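Local coordinates for malonyl CoA-acyl carrier protein transacylase (Burkholderia pseudomallei, PDB 3G87) that probably transfers the malonyl group from malonyl-CoA to the phosphopantetheine thiol of holo acyl carrier protein, releasing free CoA, at residues 253-256 and 257-261; 192-196 and 197-201; 142-146 and 147-151. All blocks are in the same frame, centred on the assembly; numbering follows the deposited sequence.

Contact 1: 253-256 and 257-261; sequences ESIR and YLLAL
Ile255 and Leu259 meet one turn apart on the alpha-helix 251-264, which packs its apolar side on the parallel sheet of the acyltransferase domain. CG2 of Ile255 lies 4.4 Å from CG of Leu259, a loose touch, because each side chain is aimed chiefly at other elements: Ile255 at Val284 and Ile287 of helix 279-289, Leu259 at Ile269 and Phe271 of strand 269-273. Leu258 shares the strand and also reaches Ile224, so branched aliphatic residues suit this largely covered side. CG of Leu258, anti to the carbonyl carbon (chi1 -62°), sits 3.6 Å from Ser254 O. Tyr257 takes the other course: with CG anti to the backbone N (chi1 175°), its ring leaves the helix for Arg230 and Pro231, while CB rests 3.4 Å from Glu253 O. Ser254, small and buried, hands its OG to the carbonyl of Arg250, whose guanidinium pairs with Glu253. The extended Arg256 carries NE to Thr291 OG1. Along the backbone the i to i+4 bonds are regular, and Leu259 N meets Ile255 O nearly along the C=O axis. Ala260, on the exposed side, adds little bulk; its N bonds Arg256 O at 3.0 Å, with an N-H...O angle of 172°.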
ATOM      1  N   GLU A 253      -6.576  -6.380  -9.742  1.00 20.11           N
ATOM      2  CA  GLU A 253      -8.007  -6.271  -9.896  1.00 19.29           C
ATOM      3  C   GLU A 253      -8.504  -4.867  -9.682  1.00 19.05           C
ATOM      4  O   GLU A 253      -9.452  -4.494 -10.220  1.00 19.07           O
ATOM      5  CB  GLU A 253      -8.742  -7.175  -8.909  1.00 20.37           C
ATOM      6  CG  GLU A 253      -8.976  -8.589  -9.300  1.00 23.74           C
ATOM      7  CD  GLU A 253      -9.493  -9.426  -8.152  1.00 29.47           C
ATOM      8  OE1 GLU A 253      -8.744  -9.726  -7.246  1.00 29.08           O
ATOM      9  OE2 GLU A 253     -10.660  -9.741  -8.124  1.00 28.54           O
ATOM     10  N   SER A 254      -7.839  -4.089  -8.882  1.00 18.84           N
ATOM     11  CA  SER A 254      -8.248  -2.724  -8.665  1.00 18.24           C
ATOM     12  C   SER A 254      -7.953  -1.866  -9.881  1.00 18.06           C
ATOM     13  O   SER A 254      -8.770  -1.173 -10.346  1.00 19.08           O
ATOM     14  CB  SER A 254      -7.578  -2.169  -7.413  1.00 18.97           C
ATOM     15  OG  SER A 254      -8.013  -2.765  -6.256  1.00 17.32           O
ATOM     16  N   ILE A 255      -6.749  -1.941 -10.369  1.00 18.72           N
ATOM     17  CA  ILE A 255      -6.373  -1.341 -11.610  1.00 18.65           C
ATOM     18  C   ILE A 255      -7.276  -1.785 -12.748  1.00 20.27           C
ATOM     19  O   ILE A 255      -7.830  -0.982 -13.414  1.00 21.82           O
ATOM     20  CB  ILE A 255      -4.901  -1.643 -11.972  1.00 18.61           C
ATOM     21  CG1 ILE A 255      -3.990  -1.180 -10.870  1.00 17.69           C
ATOM     22  CG2 ILE A 255      -4.514  -1.057 -13.277  1.00 15.84           C
ATOM     23  CD1 ILE A 255      -3.994   0.225 -10.664  1.00 17.22           C
ATOM     24  N   ARG A 256      -7.395  -3.077 -12.957  1.00 19.71           N
ATOM     25  CA  ARG A 256      -8.293  -3.637 -13.994  1.00 20.37           C
ATOM     26  C   ARG A 256      -9.757  -3.134 -13.865  1.00 21.45           C
ATOM     27  O   ARG A 256     -10.445  -2.867 -14.868  1.00 22.54           O
ATOM     28  CB  ARG A 256      -8.230  -5.172 -13.954  1.00 19.03           C
ATOM     29  CG  ARG A 256      -7.010  -5.728 -14.681  1.00 20.54           C
ATOM     30  CD  ARG A 256      -6.931  -7.275 -14.612  1.00 20.26           C
ATOM     31  NE  ARG A 256      -6.083  -7.848 -15.647  1.00 20.25           N
ATOM     32  CZ  ARG A 256      -5.797  -9.161 -15.757  1.00 25.50           C
ATOM     33  NH1 ARG A 256      -6.264 -10.060 -14.867  1.00 24.44           N
ATOM     34  NH2 ARG A 256      -5.020  -9.587 -16.762  1.00 23.07           N
ATOM     35  N   TYR A 257     -10.238  -2.975 -12.628  1.00 20.97           N
ATOM     36  CA  TYR A 257     -11.538  -2.384 -12.446  1.00 20.33           C
ATOM     37  C   TYR A 257     -11.529  -0.963 -13.006  1.00 19.82           C
ATOM     38  O   TYR A 257     -12.487  -0.563 -13.639  1.00 19.80           O
ATOM     39  CB  TYR A 257     -11.965  -2.374 -10.965  1.00 20.38           C
ATOM     40  CG  TYR A 257     -13.280  -1.640 -10.719  1.00 21.27           C
ATOM     41  CD1 TYR A 257     -14.499  -2.242 -11.040  1.00 21.50           C
ATOM     42  CD2 TYR A 257     -13.303  -0.332 -10.193  1.00 21.65           C
ATOM     43  CE1 TYR A 257     -15.721  -1.558 -10.832  1.00 24.02           C
ATOM     44  CE2 TYR A 257     -14.532   0.351  -9.959  1.00 22.36           C
ATOM     45  CZ  TYR A 257     -15.738  -0.277 -10.261  1.00 22.22           C
ATOM     46  OH  TYR A 257     -16.979   0.359 -10.054  1.00 24.64           O
ATOM     47  N   LEU A 258     -10.460  -0.202 -12.794  1.00 19.00           N
ATOM     48  CA  LEU A 258     -10.429   1.148 -13.356  1.00 19.81           C
ATOM     49  C   LEU A 258     -10.371   1.139 -14.853  1.00 20.57           C
ATOM     50  O   LEU A 258     -11.041   1.960 -15.468  1.00 20.58           O
ATOM     51  CB  LEU A 258      -9.267   2.005 -12.820  1.00 19.24           C
ATOM     52  CG  LEU A 258      -9.438   2.188 -11.301  1.00 18.89           C
ATOM     53  CD1 LEU A 258      -8.180   2.729 -10.614  1.00 14.02           C
ATOM     54  CD2 LEU A 258     -10.702   2.973 -10.956  1.00 16.13           C
ATOM     55  N   LEU A 259      -9.568   0.238 -15.434  1.00 21.40           N
ATOM     56  CA  LEU A 259      -9.468   0.131 -16.906  1.00 23.52           C
ATOM     57  C   LEU A 259     -10.827  -0.142 -17.581  1.00 24.49           C
ATOM     58  O   LEU A 259     -11.170   0.524 -18.555  1.00 24.97           O
ATOM     59  CB  LEU A 259      -8.449  -0.944 -17.309  1.00 23.56           C
ATOM     60  CG  LEU A 259      -6.990  -0.687 -16.876  1.00 22.76           C
ATOM     61  CD1 LEU A 259      -6.110  -1.804 -17.300  1.00 22.47           C
ATOM     62  CD2 LEU A 259      -6.436   0.628 -17.427  1.00 22.56           C
ATOM     63  N   ALA A 260     -11.592  -1.100 -17.031  1.00 25.41           N
ATOM     64  CA  ALA A 260     -12.962  -1.443 -17.495  1.00 25.31           C
ATOM     65  C   ALA A 260     -13.977  -0.310 -17.283  1.00 25.60           C
ATOM     66  O   ALA A 260     -14.837  -0.056 -18.129  1.00 25.99           O
ATOM     67  CB  ALA A 260     -13.461  -2.707 -16.796  1.00 23.94           C
ATOM     68  N   LEU A 261     -13.876   0.387 -16.165  1.00 26.11           N
ATOM     69  CA  LEU A 261     -14.736   1.535 -15.967  1.00 27.04           C
ATOM     70  C   LEU A 261     -14.508   2.659 -17.014  1.00 27.62           C
ATOM     71  O   LEU A 261     -15.479   3.218 -17.560  1.00 28.83           O
ATOM     72  CB  LEU A 261     -14.575   2.059 -14.562  1.00 26.81           C
ATOM     73  CG  LEU A 261     -15.695   2.989 -14.084  1.00 29.31           C
ATOM     74  CD1 LEU A 261     -17.104   2.338 -14.288  1.00 32.32           C
ATOM     75  CD2 LEU A 261     -15.456   3.369 -12.622  1.00 25.70           C
TER

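Contact 2: 192-196 and 197-201; sequences SGAFH and SKFMR
Ser197 OG is gripped by two backbone groups. It donates to Ala194 O at 2.8 Å and accepts from Phe199 N at 3.2 Å, the second bond closing an ST turn. The hydroxyl reaches both because chi1 of 78° sets it between its own backbone N and carbonyl carbon, folded back over the chain. It meets Ala194 O from above the carbonyl plane, 44° out of it. Serine suits the place: one short hydroxyl ties the loop before it to the 3-10 turn 198-200, which is closed in addition by Met200 N on Ser197 O.

Ala194, the centre of an inverse gamma turn, points its methyl toward this turn. CB lies 3.6 Å from Ser197 OG and 4.0 Å from Phe199 CD2, meeting that ring obliquely. Met200 also packs on the loop. Bent at chi2 and chi3, its chain brings CE to 3.3 Å from Ala194 O and SD to 3.7 Å from Phe195 CD1. The sulfur stands at the edge of the Phe195 ring, 75° off its normal, a Met-aromatic contact, while Gly193 O lies over one face of that ring. A flexible thioether can follow this bent surface, and Phe195 also touches Met121 of helix 107-123.

His196 has positive phi, and its imidazole reaches other parts of the chain: NE2 is hydrogen-bonded to Ser92 OG, and ND1 makes weak bonds to the carbonyls of Gln244 and Ser247. Bonds at both ring nitrogens would limit the ring's rotation. Ser92 lies in a GxSxG sequence between strand 87-90 and helix 94-101. The arrangement is consistent with the nucleophile elbow and Ser-His pair characteristic of malonyl-CoA:ACP transacylases, with the loop 192-200 carrying the histidine.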
ATOM      1  N   SER A 192       9.171  -8.729   9.642  1.00 38.42           N
ATOM      2  CA  SER A 192       9.130  -9.763  10.669  1.00 36.97           C
ATOM      3  C   SER A 192       7.657 -10.203  10.825  1.00 35.60           C
ATOM      4  O   SER A 192       7.281 -11.007  11.738  1.00 32.53           O
ATOM      5  CB  SER A 192       9.661  -9.151  11.978  1.00 38.48           C
ATOM      6  OG  SER A 192      10.162 -10.123  12.889  1.00 41.00           O
ATOM      7  N   GLY A 193       6.832  -9.663   9.905  1.00 33.36           N
ATOM      8  CA  GLY A 193       5.415  -9.984   9.848  1.00 31.39           C
ATOM      9  C   GLY A 193       4.943 -10.553   8.516  1.00 29.47           C
ATOM     10  O   GLY A 193       5.400 -10.193   7.441  1.00 28.13           O
ATOM     11  N   ALA A 194       3.996 -11.459   8.638  1.00 28.74           N
ATOM     12  CA  ALA A 194       3.307 -12.054   7.520  1.00 26.61           C
ATOM     13  C   ALA A 194       2.146 -11.099   7.306  1.00 25.44           C
ATOM     14  O   ALA A 194       1.056 -11.339   7.841  1.00 25.23           O
ATOM     15  CB  ALA A 194       2.800 -13.400   7.952  1.00 26.21           C
ATOM     16  N   PHE A 195       2.386 -10.020   6.557  1.00 23.45           N
ATOM     17  CA  PHE A 195       1.405  -8.958   6.412  1.00 22.80           C
ATOM     18  C   PHE A 195       0.355  -9.408   5.437  1.00 22.67           C
ATOM     19  O   PHE A 195       0.645 -10.178   4.520  1.00 20.12           O
ATOM     20  CB  PHE A 195       2.045  -7.644   5.938  1.00 22.36           C
ATOM     21  CG  PHE A 195       3.007  -7.011   6.959  1.00 22.66           C
ATOM     22  CD1 PHE A 195       2.911  -7.328   8.341  1.00 20.15           C
ATOM     23  CD2 PHE A 195       3.994  -6.087   6.545  1.00 20.59           C
ATOM     24  CE1 PHE A 195       3.792  -6.761   9.295  1.00 20.15           C
ATOM     25  CE2 PHE A 195       4.891  -5.525   7.502  1.00 20.36           C
ATOM     26  CZ  PHE A 195       4.772  -5.848   8.866  1.00 20.15           C
ATOM     27  N   HIS A 196      -0.844  -8.942   5.661  1.00 22.77           N
ATOM     28  CA  HIS A 196      -1.974  -9.187   4.789  1.00 22.48           C
ATOM     29  C   HIS A 196      -2.301 -10.658   4.716  1.00 23.60           C
ATOM     30  O   HIS A 196      -2.495 -11.183   3.655  1.00 22.78           O
ATOM     31  CB  HIS A 196      -1.758  -8.542   3.403  1.00 22.41           C
ATOM     32  CG  HIS A 196      -1.815  -7.045   3.429  1.00 21.67           C
ATOM     33  ND1 HIS A 196      -2.969  -6.348   3.642  1.00 20.75           N
ATOM     34  CD2 HIS A 196      -0.846  -6.121   3.331  1.00 20.27           C
ATOM     35  CE1 HIS A 196      -2.722  -5.064   3.660  1.00 20.90           C
ATOM     36  NE2 HIS A 196      -1.437  -4.903   3.485  1.00 23.15           N
ATOM     37  N   SER A 197      -2.294 -11.293   5.884  1.00 23.24           N
ATOM     38  CA  SER A 197      -2.633 -12.708   6.086  1.00 23.88           C
ATOM     39  C   SER A 197      -3.352 -12.813   7.436  1.00 23.83           C
ATOM     40  O   SER A 197      -3.530 -11.812   8.135  1.00 22.48           O
ATOM     41  CB  SER A 197      -1.380 -13.599   6.126  1.00 23.24           C
ATOM     42  OG  SER A 197      -0.721 -13.518   7.408  1.00 24.13           O
ATOM     43  N   LYS A 198      -3.739 -14.032   7.789  1.00 24.88           N
ATOM     44  CA  LYS A 198      -4.432 -14.322   9.059  1.00 26.34           C
ATOM     45  C   LYS A 198      -3.618 -14.014  10.318  1.00 25.88           C
ATOM     46  O   LYS A 198      -4.189 -13.937  11.387  1.00 26.74           O
ATOM     47  CB  LYS A 198      -4.834 -15.799   9.124  1.00 27.13           C
ATOM     48  CG  LYS A 198      -3.639 -16.796   9.061  1.00 28.69           C
ATOM     49  CD  LYS A 198      -4.133 -18.261   9.205  1.00 34.43           C
ATOM     50  CE  LYS A 198      -3.060 -19.223   8.661  1.00 37.58           C
ATOM     51  NZ  LYS A 198      -3.449 -20.676   8.776  1.00 40.46           N
ATOM     52  N   PHE A 199      -2.299 -13.897  10.197  1.00 25.60           N
ATOM     53  CA  PHE A 199      -1.470 -13.548  11.348  1.00 26.64           C
ATOM     54  C   PHE A 199      -1.698 -12.109  11.824  1.00 27.09           C
ATOM     55  O   PHE A 199      -1.431 -11.789  12.977  1.00 28.29           O
ATOM     56  CB  PHE A 199       0.015 -13.954  11.148  1.00 25.99           C
ATOM     57  CG  PHE A 199       0.182 -15.453  10.917  1.00 27.87           C
ATOM     58  CD1 PHE A 199       0.146 -16.349  11.992  1.00 28.65           C
ATOM     59  CD2 PHE A 199       0.250 -15.981   9.619  1.00 28.46           C
ATOM     60  CE1 PHE A 199       0.238 -17.743  11.800  1.00 26.61           C
ATOM     61  CE2 PHE A 199       0.352 -17.360   9.418  1.00 28.70           C
ATOM     62  CZ  PHE A 199       0.356 -18.241  10.522  1.00 28.65           C
ATOM     63  N   MET A 200      -2.236 -11.267  10.967  1.00 27.05           N
ATOM     64  CA  MET A 200      -2.518  -9.886  11.235  1.00 25.88           C
ATOM     65  C   MET A 200      -3.850  -9.627  11.879  1.00 24.76           C
ATOM     66  O   MET A 200      -4.168  -8.526  12.185  1.00 25.25           O
ATOM     67  CB  MET A 200      -2.387  -9.074   9.962  1.00 25.29           C
ATOM     68  CG  MET A 200      -0.993  -8.868   9.520  1.00 27.44           C
ATOM     69  SD  MET A 200       0.207  -8.345  10.727  1.00 33.16           S
ATOM     70  CE  MET A 200       1.030  -9.799  10.790  1.00 26.77           C
ATOM     71  N   ARG A 201      -4.609 -10.667  12.087  1.00 23.18           N
ATOM     72  CA  ARG A 201      -5.873 -10.537  12.742  1.00 23.15           C
ATOM     73  C   ARG A 201      -5.874  -9.757  14.065  1.00 21.05           C
ATOM     74  O   ARG A 201      -6.708  -8.973  14.258  1.00 20.42           O
ATOM     75  CB  ARG A 201      -6.524 -11.871  12.920  1.00 23.19           C
ATOM     76  CG  ARG A 201      -7.532 -12.063  11.936  1.00 31.93           C
ATOM     77  CD  ARG A 201      -8.029 -13.456  11.895  1.00 41.96           C
ATOM     78  NE  ARG A 201      -7.813 -14.112  10.638  1.00 52.21           N
ATOM     79  CZ  ARG A 201      -8.327 -13.731   9.472  1.00 58.30           C
ATOM     80  NH1 ARG A 201      -9.106 -12.656   9.408  1.00 59.71           N
ATOM     81  NH2 ARG A 201      -8.066 -14.428   8.369  1.00 57.44           N
TER

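Contact 3: 142-146 and 147-151; sequences RTLDE and HGLVD
With chi1 of -58°, His147 places its ring beside its own backbone N and back against the last turn of helix 137-146; in Thr143 chi1 of -66° puts OG1 beside the backbone N and leaves CG2 anti to it, 4.0 Å from CD2 of His147. CD2 of His147 comes 3.1 Å from Thr143 O, which lies at the ring edge and in its plane. The same Thr143 carbonyl accepts the backbone N of His147, so the main chain bonds to the very oxygen that the ring carbon CD2 borders. A water lies 3.1 Å from His147 NE2 and gives a weak bond to Thr143 OG1, whose stronger partner is the carbonyl of Gln139.

His147 is the first residue to leave helical geometry, and Gly148 follows as the C' residue of a Schellman motif. Leu149 N reaches back to Leu144 O at 3.1 Å, and Gly148 N bonds Asp145 O from well above the carbonyl plane (61°). Glycine is suited to the left-handed conformation here, with its positive phi, since it carries no CB to crowd the backbone.

The reversal also sets Leu144 against Leu149, the hydrophobic pair that commonly accompanies this cap. Their side chains cross at about a right angle, with CD2 of Leu144 3.7 Å from CD1 of Leu149. Both leucines are buried, and Leu149 continues onto Leu178 and Ala175, joining the end of helix 137-146 to helix 169-175 and the loop after it. At the exposed surface of the last turn, Arg142 and Glu146 form a salt bridge one turn apart: NH1 approaches OE2 at 3.0 Å, on its syn side but tilted out of the carboxylate plane, with the carboxylate oxygen close to the guanidinium plane.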
ATOM      1  N   ARG A 142      -0.772 -24.189  -5.648  1.00 26.06           N
ATOM      2  CA  ARG A 142      -0.559 -25.646  -5.781  1.00 26.04           C
ATOM      3  C   ARG A 142       0.782 -25.992  -5.172  1.00 25.43           C
ATOM      4  O   ARG A 142       0.902 -26.913  -4.345  1.00 26.58           O
ATOM      5  CB  ARG A 142      -0.537 -26.069  -7.251  1.00 25.79           C
ATOM      6  CG  ARG A 142      -0.686 -27.580  -7.491  1.00 28.74           C
ATOM      7  CD  ARG A 142      -0.835 -28.023  -8.985  1.00 32.79           C
ATOM      8  NE  ARG A 142      -0.005 -27.243  -9.908  1.00 38.75           N
ATOM      9  CZ  ARG A 142       1.337 -27.215  -9.923  1.00 44.62           C
ATOM     10  NH1 ARG A 142       2.074 -27.938  -9.067  1.00 42.49           N
ATOM     11  NH2 ARG A 142       1.958 -26.425 -10.812  1.00 47.88           N
ATOM     12  N   THR A 143       1.793 -25.236  -5.575  1.00 24.42           N
ATOM     13  CA  THR A 143       3.130 -25.472  -5.102  1.00 23.38           C
ATOM     14  C   THR A 143       3.185 -25.391  -3.583  1.00 22.42           C
ATOM     15  O   THR A 143       3.708 -26.288  -2.974  1.00 21.83           O
ATOM     16  CB  THR A 143       4.065 -24.501  -5.718  1.00 23.46           C
ATOM     17  OG1 THR A 143       4.111 -24.791  -7.113  1.00 24.65           O
ATOM     18  CG2 THR A 143       5.464 -24.642  -5.081  1.00 22.95           C
ATOM     19  N   LEU A 144       2.599 -24.347  -3.000  1.00 21.18           N
ATOM     20  CA  LEU A 144       2.503 -24.228  -1.541  1.00 21.36           C
ATOM     21  C   LEU A 144       1.797 -25.433  -0.931  1.00 21.44           C
ATOM     22  O   LEU A 144       2.293 -25.951   0.065  1.00 22.11           O
ATOM     23  CB  LEU A 144       1.801 -22.914  -1.069  1.00 20.23           C
ATOM     24  CG  LEU A 144       2.388 -21.589  -1.575  1.00 19.55           C
ATOM     25  CD1 LEU A 144       1.384 -20.447  -1.322  1.00 15.02           C
ATOM     26  CD2 LEU A 144       3.754 -21.303  -0.910  1.00 16.36           C
ATOM     27  N   ASP A 145       0.674 -25.891  -1.471  1.00 20.26           N
ATOM     28  CA  ASP A 145       0.032 -27.093  -0.966  1.00 20.30           C
ATOM     29  C   ASP A 145       0.905 -28.324  -1.022  1.00 20.27           C
ATOM     30  O   ASP A 145       0.975 -29.023  -0.080  1.00 18.37           O
ATOM     31  CB  ASP A 145      -1.288 -27.458  -1.674  1.00 21.19           C
ATOM     32  CG  ASP A 145      -2.358 -26.404  -1.587  1.00 23.81           C
ATOM     33  OD1 ASP A 145      -2.509 -25.721  -0.629  1.00 24.72           O
ATOM     34  OD2 ASP A 145      -3.089 -26.275  -2.522  1.00 29.33           O
ATOM     35  N   GLU A 146       1.551 -28.558  -2.153  1.00 20.00           N
ATOM     36  CA  GLU A 146       2.311 -29.760  -2.404  1.00 20.72           C
ATOM     37  C   GLU A 146       3.461 -29.958  -1.462  1.00 21.31           C
ATOM     38  O   GLU A 146       3.842 -31.054  -1.206  1.00 21.55           O
ATOM     39  CB  GLU A 146       2.840 -29.820  -3.833  1.00 20.26           C
ATOM     40  CG  GLU A 146       1.887 -30.303  -4.848  1.00 21.77           C
ATOM     41  CD  GLU A 146       2.194 -29.845  -6.217  1.00 23.10           C
ATOM     42  OE1 GLU A 146       3.186 -29.228  -6.411  1.00 26.82           O
ATOM     43  OE2 GLU A 146       1.466 -30.129  -7.119  1.00 25.43           O
ATOM     44  N   HIS A 147       3.988 -28.865  -0.958  1.00 21.50           N
ATOM     45  CA  HIS A 147       5.091 -28.875  -0.061  1.00 22.62           C
ATOM     46  C   HIS A 147       4.740 -28.537   1.361  1.00 23.68           C
ATOM     47  O   HIS A 147       5.555 -28.136   2.075  1.00 24.26           O
ATOM     48  CB  HIS A 147       6.186 -27.966  -0.598  1.00 22.74           C
ATOM     49  CG  HIS A 147       6.667 -28.350  -1.954  1.00 23.62           C
ATOM     50  ND1 HIS A 147       7.759 -29.145  -2.154  1.00 23.05           N
ATOM     51  CD2 HIS A 147       6.171 -28.097  -3.172  1.00 21.85           C
ATOM     52  CE1 HIS A 147       7.930 -29.351  -3.433  1.00 21.86           C
ATOM     53  NE2 HIS A 147       6.976 -28.727  -4.072  1.00 24.95           N
ATOM     54  N   GLY A 148       3.506 -28.692   1.765  1.00 25.36           N
ATOM     55  CA  GLY A 148       3.130 -28.476   3.195  1.00 26.50           C
ATOM     56  C   GLY A 148       3.336 -27.065   3.779  1.00 26.93           C
ATOM     57  O   GLY A 148       3.434 -26.885   5.016  1.00 26.47           O
ATOM     58  N   LEU A 149       3.341 -26.059   2.931  1.00 26.31           N
ATOM     59  CA  LEU A 149       3.326 -24.694   3.379  1.00 24.79           C
ATOM     60  C   LEU A 149       1.905 -24.216   3.683  1.00 24.54           C
ATOM     61  O   LEU A 149       1.338 -23.437   2.978  1.00 24.13           O
ATOM     62  CB  LEU A 149       4.019 -23.819   2.376  1.00 23.82           C
ATOM     63  CG  LEU A 149       5.376 -24.333   1.965  1.00 24.10           C
ATOM     64  CD1 LEU A 149       6.077 -23.413   1.075  1.00 23.42           C
ATOM     65  CD2 LEU A 149       6.231 -24.669   3.118  1.00 22.36           C
ATOM     66  N   VAL A 150       1.378 -24.717   4.771  1.00 24.32           N
ATOM     67  CA  VAL A 150      -0.025 -24.641   5.097  1.00 24.44           C
ATOM     68  C   VAL A 150      -0.522 -23.284   5.563  1.00 25.37           C
ATOM     69  O   VAL A 150      -1.650 -22.983   5.403  1.00 26.31           O
ATOM     70  CB  VAL A 150      -0.434 -25.737   6.104  1.00 24.81           C
ATOM     71  CG1 VAL A 150      -0.160 -27.052   5.528  1.00 25.67           C
ATOM     72  CG2 VAL A 150       0.283 -25.569   7.415  1.00 21.93           C
ATOM     73  N   ASP A 151       0.343 -22.478   6.118  1.00 25.54           N
ATOM     74  CA  ASP A 151      -0.029 -21.206   6.653  1.00 25.45           C
ATOM     75  C   ASP A 151       0.446 -20.063   5.802  1.00 24.44           C
ATOM     76  O   ASP A 151       0.464 -18.970   6.217  1.00 24.32           O
ATOM     77  CB  ASP A 151       0.519 -21.091   8.054  1.00 26.42           C
ATOM     78  CG  ASP A 151      -0.192 -21.975   9.017  1.00 28.35           C
ATOM     79  OD1 ASP A 151      -1.378 -22.068   8.910  1.00 31.90           O
ATOM     80  OD2 ASP A 151       0.429 -22.570   9.880  1.00 29.94           O
TER
HETATM   81  O   HOH W   1       6.179 -27.445  -6.813  1.00 32.60           O

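Contact 2 is the most buried of the three and carries the putative catalytic histidine; contact 1 is partly buried, and contact 3 lies farthest from the chain centre, at the surface end of helix 137-146. Contact 1 packs on the parallel sheet, whereas the other two belong with the antiparallel one: strand 162-168 touches contact 2, and contact 3 leads into strand 153-159. Contact 1 relies on repeated main-chain bonds, leaving its side chains to dock on neighbouring elements. Contacts 2 and 3 bend the chain, one with a serine hydroxyl, the other with a glycine. These two also touch, through a salt bridge of Lys198 with Asp151 and packing of Phe199 on Asp151; contact 1 stands apart.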